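Local coordinates for virulent strain associated lipoprotein (Borreliella spielmanii A14S, PDB 6FZZ) that is an outer-surface lipoprotein of the PFam54 family that probably binds glutathione, as its Borrelia burgdorferi relative BBE31 does, and may help colonise the mammalian host, at residues G117-D120 with Y121-H125; K188-V191 with K192-E196; N134-K137 with I138-E142. All blocks are in the same frame, centred on the assembly; numbering follows the deposited sequence.

Contact 1 (G117-D120 with Y121-H125)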
loop_
_atom_site.group_PDB
_atom_site.type_symbol
_atom_site.label_atom_id
_atom_site.label_comp_id
_atom_site.label_asym_id
_atom_site.label_seq_id
_atom_site.Cartn_x
_atom_site.Cartn_y
_atom_site.Cartn_z
ATOM N N GLY A 117 -1.319 1.562 4.894
ATOM C CA GLY A 117 -2.106 1.969 6.013
ATOM C C GLY A 117 -1.782 3.400 6.397
ATOM O O GLY A 117 -2.627 4.097 6.902
ATOM N N ASN A 118 -0.561 3.852 6.141
ATOM C CA ASN A 118 -0.204 5.223 6.474
ATOM C C ASN A 118 -0.868 6.163 5.495
ATOM O O ASN A 118 -1.260 7.271 5.838
ATOM C CB ASN A 118 1.322 5.432 6.514
ATOM C CG ASN A 118 1.966 4.761 7.717
ATOM O OD1 ASN A 118 1.304 4.568 8.734
ATOM N ND2 ASN A 118 3.271 4.421 7.608
ATOM N N ILE A 119 -0.909 5.752 4.245
ATOM C CA ILE A 119 -1.632 6.518 3.216
ATOM C C ILE A 119 -3.124 6.595 3.519
ATOM O O ILE A 119 -3.723 7.662 3.449
ATOM C CB ILE A 119 -1.377 5.938 1.810
ATOM C CG1 ILE A 119 0.055 6.301 1.431
ATOM C CG2 ILE A 119 -2.359 6.511 0.791
ATOM C CD1 ILE A 119 0.607 5.592 0.242
ATOM N N ASP A 120 -3.709 5.459 3.807
ATOM C CA ASP A 120 -5.165 5.361 4.124
ATOM C C ASP A 120 -5.538 6.259 5.296
ATOM O O ASP A 120 -6.526 7.001 5.242
ATOM C CB ASP A 120 -5.492 3.926 4.481
ATOM C CG ASP A 120 -7.003 3.687 4.530
ATOM O OD1 ASP A 120 -7.658 3.744 3.481
ATOM O OD2 ASP A 120 -7.523 3.600 5.618
ATOM N N TYR A 121 -4.740 6.201 6.369
ATOM C CA TYR A 121 -4.953 7.011 7.552
ATOM C C TYR A 121 -4.854 8.476 7.244
ATOM O O TYR A 121 -5.646 9.278 7.717
ATOM C CB TYR A 121 -3.964 6.628 8.672
ATOM C CG TYR A 121 -4.281 7.265 9.999
ATOM C CD1 TYR A 121 -5.132 6.652 10.894
ATOM C CD2 TYR A 121 -3.721 8.470 10.355
ATOM C CE1 TYR A 121 -5.431 7.228 12.144
ATOM C CE2 TYR A 121 -4.016 9.100 11.572
ATOM C CZ TYR A 121 -4.860 8.466 12.493
ATOM O OH TYR A 121 -5.132 9.075 13.745
ATOM N N THR A 122 -3.859 8.846 6.443
ATOM C CA THR A 122 -3.732 10.213 6.065
ATOM C C THR A 122 -4.960 10.676 5.239
ATOM O O THR A 122 -5.424 11.786 5.443
ATOM C CB THR A 122 -2.403 10.452 5.293
ATOM O OG1 THR A 122 -1.304 10.003 6.118
ATOM C CG2 THR A 122 -2.202 11.927 5.006
ATOM N N ILE A 123 -5.469 9.826 4.343
ATOM C CA ILE A 123 -6.595 10.231 3.526
ATOM C C ILE A 123 -7.854 10.444 4.392
ATOM O O ILE A 123 -8.473 11.518 4.287
ATOM C CB ILE A 123 -6.865 9.264 2.370
ATOM C CG1 ILE A 123 -5.690 9.277 1.428
ATOM C CG2 ILE A 123 -8.135 9.702 1.667
ATOM C CD1 ILE A 123 -5.643 8.068 0.494
ATOM N N ILE A 124 -8.141 9.507 5.322
ATOM C CA ILE A 124 -9.306 9.694 6.201
ATOM C C ILE A 124 -9.154 10.856 7.155
ATOM O O ILE A 124 -10.141 11.451 7.568
ATOM C CB ILE A 124 -9.735 8.414 6.926
ATOM C CG1 ILE A 124 -8.693 7.931 7.909
ATOM C CG2 ILE A 124 -9.965 7.296 5.911
ATOM C CD1 ILE A 124 -8.995 6.526 8.380
ATOM N N HIS A 125 -7.913 11.202 7.482
ATOM C CA HIS A 125 -7.679 12.379 8.242
ATOM C C HIS A 125 -7.996 13.684 7.510
ATOM O O HIS A 125 -8.533 14.664 8.093
ATOM C CB HIS A 125 -6.224 12.423 8.606
ATOM C CG HIS A 125 -5.876 13.586 9.417
ATOM N ND1 HIS A 125 -6.266 13.711 10.737
ATOM C CD2 HIS A 125 -5.155 14.687 9.130
ATOM C CE1 HIS A 125 -5.854 14.871 11.204
ATOM N NE2 HIS A 125 -5.130 15.455 10.272
#

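Contact 2 (K188-V191 with K192-E196)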
loop_
_atom_site.group_PDB
_atom_site.type_symbol
_atom_site.label_atom_id
_atom_site.label_comp_id
_atom_site.label_asym_id
_atom_site.label_seq_id
_atom_site.Cartn_x
_atom_site.Cartn_y
_atom_site.Cartn_z
ATOM N N LYS A 188 14.582 -10.385 -0.877
ATOM C CA LYS A 188 15.168 -9.694 0.288
ATOM C C LYS A 188 15.491 -8.255 0.061
ATOM O O LYS A 188 15.271 -7.438 0.978
ATOM C CB LYS A 188 16.477 -10.332 0.724
ATOM C CG LYS A 188 16.268 -11.575 1.474
ATOM C CD LYS A 188 15.729 -11.285 2.840
ATOM C CE LYS A 188 16.068 -12.423 3.798
ATOM N NZ LYS A 188 14.945 -12.666 4.712
ATOM N N GLU A 189 16.097 -7.972 -1.095
ATOM C CA GLU A 189 16.392 -6.607 -1.541
ATOM C C GLU A 189 15.110 -5.781 -1.699
ATOM O O GLU A 189 15.125 -4.579 -1.448
ATOM C CB GLU A 189 17.078 -6.552 -2.916
ATOM C CG GLU A 189 18.579 -6.689 -3.003
ATOM C CD GLU A 189 19.326 -5.958 -1.896
ATOM O OE1 GLU A 189 19.017 -4.775 -1.609
ATOM O OE2 GLU A 189 20.223 -6.600 -1.317
ATOM N N ILE A 190 14.038 -6.403 -2.210
ATOM C CA ILE A 190 12.737 -5.709 -2.272
ATOM C C ILE A 190 12.245 -5.375 -0.865
ATOM O O ILE A 190 11.772 -4.224 -0.625
ATOM C CB ILE A 190 11.728 -6.502 -3.103
ATOM C CG1 ILE A 190 12.215 -6.559 -4.537
ATOM C CG2 ILE A 190 10.354 -5.872 -3.068
ATOM C CD1 ILE A 190 11.384 -7.448 -5.450
ATOM N N VAL A 191 12.396 -6.325 0.073
ATOM C CA VAL A 191 11.983 -6.096 1.443
ATOM C C VAL A 191 12.716 -4.873 1.986
ATOM O O VAL A 191 12.112 -3.965 2.525
ATOM C CB VAL A 191 12.173 -7.327 2.350
ATOM C CG1 VAL A 191 11.968 -6.983 3.824
ATOM C CG2 VAL A 191 11.179 -8.360 1.978
ATOM N N LYS A 192 14.012 -4.825 1.768
ATOM C CA LYS A 192 14.806 -3.644 2.123
ATOM C C LYS A 192 14.285 -2.310 1.541
ATOM O O LYS A 192 14.103 -1.353 2.276
ATOM C CB LYS A 192 16.273 -3.846 1.730
ATOM C CG LYS A 192 17.234 -3.162 2.703
ATOM C CD LYS A 192 16.921 -3.395 4.175
ATOM C CE LYS A 192 17.859 -2.610 5.097
ATOM N NZ LYS A 192 17.611 -1.129 5.083
ATOM N N GLN A 193 14.038 -2.263 0.240
ATOM C CA GLN A 193 13.418 -1.129 -0.381
ATOM C C GLN A 193 12.010 -0.770 0.150
ATOM O O GLN A 193 11.730 0.419 0.342
ATOM C CB GLN A 193 13.407 -1.297 -1.888
ATOM C CG GLN A 193 14.781 -1.161 -2.514
ATOM C CD GLN A 193 15.335 0.274 -2.448
ATOM O OE1 GLN A 193 15.378 0.902 -1.378
ATOM N NE2 GLN A 193 15.793 0.790 -3.595
ATOM N N ILE A 194 11.163 -1.767 0.416
ATOM C CA ILE A 194 9.802 -1.485 0.882
ATOM C C ILE A 194 9.941 -0.894 2.231
ATOM O O ILE A 194 9.181 -0.011 2.566
ATOM C CB ILE A 194 8.869 -2.698 1.050
ATOM C CG1 ILE A 194 8.631 -3.438 -0.221
ATOM C CG2 ILE A 194 7.451 -2.272 1.519
ATOM C CD1 ILE A 194 7.925 -4.720 0.135
ATOM N N LYS A 195 10.848 -1.445 3.052
ATOM C CA LYS A 195 10.959 -1.065 4.439
ATOM C C LYS A 195 11.427 0.404 4.528
ATOM O O LYS A 195 10.924 1.146 5.367
ATOM C CB LYS A 195 11.939 -1.984 5.167
ATOM C CG LYS A 195 12.038 -1.736 6.654
ATOM C CD LYS A 195 10.775 -2.217 7.359
ATOM C CE LYS A 195 10.809 -2.008 8.847
ATOM N NZ LYS A 195 10.348 -0.669 9.274
ATOM N N GLU A 196 12.281 0.825 3.610
ATOM C CA GLU A 196 12.695 2.211 3.584
ATOM C C GLU A 196 11.544 3.137 3.232
ATOM O O GLU A 196 11.409 4.203 3.826
ATOM C CB GLU A 196 13.846 2.448 2.612
ATOM C CG GLU A 196 15.130 1.797 3.134
ATOM C CD GLU A 196 16.372 2.225 2.396
ATOM O OE1 GLU A 196 16.281 2.799 1.273
ATOM O OE2 GLU A 196 17.451 2.001 2.975
#

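Contact 3 (N134-K137 with I138-E142)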
loop_
_atom_site.group_PDB
_atom_site.type_symbol
_atom_site.label_atom_id
_atom_site.label_comp_id
_atom_site.label_asym_id
_atom_site.label_seq_id
_atom_site.Cartn_x
_atom_site.Cartn_y
_atom_site.Cartn_z
ATOM N N ASN A 134 -8.907 26.468 3.840
ATOM C CA ASN A 134 -8.653 27.924 3.728
ATOM C C ASN A 134 -8.167 28.532 5.071
ATOM O O ASN A 134 -7.577 29.615 5.082
ATOM C CB ASN A 134 -9.872 28.702 3.151
ATOM C CG ASN A 134 -11.125 28.588 4.013
ATOM O OD1 ASN A 134 -11.078 28.454 5.255
ATOM N ND2 ASN A 134 -12.261 28.641 3.363
ATOM N N LYS A 135 -8.366 27.843 6.195
ATOM C CA LYS A 135 -7.757 28.365 7.460
ATOM C C LYS A 135 -6.224 28.318 7.475
ATOM O O LYS A 135 -5.592 28.970 8.318
ATOM C CB LYS A 135 -8.340 27.655 8.684
ATOM C CG LYS A 135 -9.844 27.799 8.778
ATOM C CD LYS A 135 -10.356 26.847 9.829
ATOM C CE LYS A 135 -11.795 27.152 10.230
ATOM N NZ LYS A 135 -12.170 26.381 11.450
ATOM N N LEU A 136 -5.600 27.596 6.534
ATOM C CA LEU A 136 -4.153 27.518 6.513
ATOM C C LEU A 136 -3.558 28.674 5.738
ATOM O O LEU A 136 -4.125 29.164 4.755
ATOM C CB LEU A 136 -3.620 26.157 5.959
ATOM C CG LEU A 136 -4.101 24.877 6.666
ATOM C CD1 LEU A 136 -3.704 23.659 5.825
ATOM C CD2 LEU A 136 -3.513 24.781 8.076
ATOM N N LYS A 137 -2.357 29.065 6.140
ATOM C CA LYS A 137 -1.580 30.006 5.357
ATOM C C LYS A 137 -0.899 29.293 4.197
ATOM O O LYS A 137 -0.815 28.045 4.191
ATOM C CB LYS A 137 -0.572 30.744 6.281
ATOM C CG LYS A 137 0.311 31.776 5.581
ATOM C CD LYS A 137 1.711 31.228 5.362
ATOM C CE LYS A 137 2.534 32.086 4.424
ATOM N NZ LYS A 137 3.910 32.141 4.990
ATOM N N ILE A 138 -0.436 30.095 3.221
ATOM C CA ILE A 138 0.157 29.634 1.959
ATOM C C ILE A 138 1.287 28.610 2.158
ATOM O O ILE A 138 1.315 27.580 1.491
ATOM C CB ILE A 138 0.661 30.805 1.087
ATOM C CG1 ILE A 138 -0.523 31.658 0.584
ATOM C CG2 ILE A 138 1.447 30.315 -0.142
ATOM C CD1 ILE A 138 -0.094 32.757 -0.391
ATOM N N SER A 139 2.212 28.910 3.057
ATOM C CA SER A 139 3.373 28.058 3.279
ATOM C C SER A 139 2.967 26.731 3.892
ATOM O O SER A 139 3.570 25.725 3.542
ATOM C CB SER A 139 4.441 28.788 4.124
ATOM O OG SER A 139 3.958 29.052 5.434
ATOM N N ASP A 140 1.990 26.697 4.800
ATOM C CA ASP A 140 1.420 25.432 5.332
ATOM C C ASP A 140 0.740 24.601 4.199
ATOM O O ASP A 140 0.784 23.367 4.214
ATOM C CB ASP A 140 0.327 25.689 6.354
ATOM C CG ASP A 140 0.843 26.092 7.722
ATOM O OD1 ASP A 140 2.043 25.979 7.999
ATOM O OD2 ASP A 140 -0.003 26.506 8.528
ATOM N N LEU A 141 0.039 25.282 3.285
ATOM C CA LEU A 141 -0.655 24.605 2.171
ATOM C C LEU A 141 0.359 24.057 1.228
ATOM O O LEU A 141 0.187 22.967 0.734
ATOM C CB LEU A 141 -1.586 25.580 1.357
ATOM C CG LEU A 141 -2.871 26.034 2.042
ATOM C CD1 LEU A 141 -3.493 27.168 1.216
ATOM C CD2 LEU A 141 -3.871 24.888 2.300
ATOM N N GLU A 142 1.378 24.863 0.901
ATOM C CA GLU A 142 2.473 24.412 0.089
ATOM C C GLU A 142 3.179 23.155 0.684
ATOM O O GLU A 142 3.475 22.176 -0.004
ATOM C CB GLU A 142 3.470 25.519 -0.044
ATOM C CG GLU A 142 4.505 25.227 -1.087
ATOM C CD GLU A 142 5.062 26.512 -1.673
ATOM O OE1 GLU A 142 4.803 27.590 -1.081
ATOM O OE2 GLU A 142 5.745 26.432 -2.725
#

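Contact 1 (G117-D120 with Y121-H125)
Thr122 bends its hydroxyl back onto the carbonyl of Asn118, one turn earlier in helix 105-126. Followed outward, its CB lies 3.4 Å from Asn118 O; OG1, placed beside its own backbone N (chi1 -56°), donates to Asn118 O at 2.7 Å. Thr122 touches Phe148 and Leu151 of helix 138-170 and Lys205 of helix 180-209. The same Asn118 O also takes the helical bond from Thr122 N, so two donors of one residue grip it: OG1 tilts 20° from the carbonyl plane, and the amide comes from above that plane. The buried hydroxyl thus finds its acceptor inside its own helix.

On the neighbouring face Ile119 and Ile123 lie side by side and point the same way, Ile119 CG2 meeting Ile123 CD1 at 3.6 Å. Ile123 CG1 rests 3.2 Å from Ile119 O, the carbonyl that accepts the bond from Ile123 N. Ile119 continues onto Leu151 and Ile123 onto Ala29 of helix 15-41. The polar ends reach other helices: Asn118 bonds Lys205 and Ser201, and Asp120 forms a salt bridge with Arg33.

A threonine hydroxyl bonded to the carbonyl four residues back is common in helices generally; here the buried Thr122 and the isoleucine pair form the inward side of helix 105-126, packed against helices 15-41, 138-170 and 180-209 of the all-helical PFam54 domain.

Contact 2 (K188-V191 with K192-E196)
Four successive amides of residues 192-195 bond to the carbonyls of residues 188-191, and the shortest of these backbone bonds runs from Ile194 N to Ile190 O at 2.7 Å. Lys195 N to Val191 O follows at 2.9 Å, Lys192 N to Lys188 O at 3.0 Å and Gln193 N to Glu189 O at 3.1 Å.

Among the side chains, Lys192 bends at chi2 and chi4, which brings NZ round towards Glu196 OE2 in a long salt bridge of 3.8 Å. Lys195, likewise bent at chi2 and chi4, bonds Gln198 and Glu199 about one turn on. Lys188 instead forms a salt bridge with Glu104.

Glu189, Lys192, Gln193 and Glu196 make up the solvent side of helix 180-209, a predicted coiled-coil segment; Lys188 and Lys195 stand at the border with helix 105-126, and the apolar side faces the partner helices of the bundle. There Ile190 and Ile194 cross obliquely: Ile190 CG2 lies 4.1 Å from Ile194 CG1, a fairly light touch. Ile194 CG1 sits closer to the backbone, 3.3 Å from Ile190 O.

Both isoleucines press on Phe162 of helix 138-170, Ile190 also on Thr161 and Ile194 on Ile158. Towards helix 105-126, Ile194 meets Thr111 and Ser112, while the partly exposed Val191 touches Asp107 and Ile108.

Contact 3 (N134-K137 with I138-E142)
Leu136 and Leu141 form the closely packed half of this contact, where the loop after helix 105-126 turns into helix 138-170. Leu136 CD1 meets Leu141 CD2 at 3.7 Å, and Leu136 CB lies 3.9 Å from that same methyl, so Leu141 CD2 sits against both the root and one branch of the other leucine. The other branch, Leu136 CD2, turns to Asp140, whose side chain it crosses at about a right angle, 3.9 Å from OD2. Beyond the pair, Leu141 is buried against Leu19 and Leu22 of helix 15-41 and Leu133, and Leu136 touches Ile211.

Lys137 occupies the N-cap position, and its carbonyl accepts the first-turn bond from Leu141 N at 3.0 Å. The side chain of Lys137 belongs to the solvent side. With CG anti to the backbone N (chi1 -180°) and the chain bent at chi2 and chi4, it folds forward over the first residues of the helix. Both bends are strained, so the weak hydrogen bond from NZ to Ser139 OG, 3.1 Å, is of doubtful weight. Ile138, also exposed, brings its CB to 4.0 Å from Lys137 CE.

Leu136 O bonds Lys15 from helix 15-41. This bond, the leucine contact and the Leu141-Lys137 backbone bond join the loop to helices 15-41 and 138-170, while the exposed lysine-serine bond probably contributes little.

Overall arrangement
From the N terminus the contacts come in series, contact 1, contact 3, contact 2, with none nested or crossing. Each is a continuous stretch, so none closes a long loop; contact 3 only joins the end of the 127-137 connection to helix 138-170, on which it partly lies. Contact 1 lies within helix 105-126 and contact 2 on the last helix, 180-209. Contacts 1 and 3 are on the same side of the chain's centre, whereas contacts 1 and 2 lie on opposite sides. Side chains of contact 1 touch helix 180-209 and those of contact 2 touch helix 105-126; both also pack on helix 138-170, while helix 15-41 meets contacts 1 and 3.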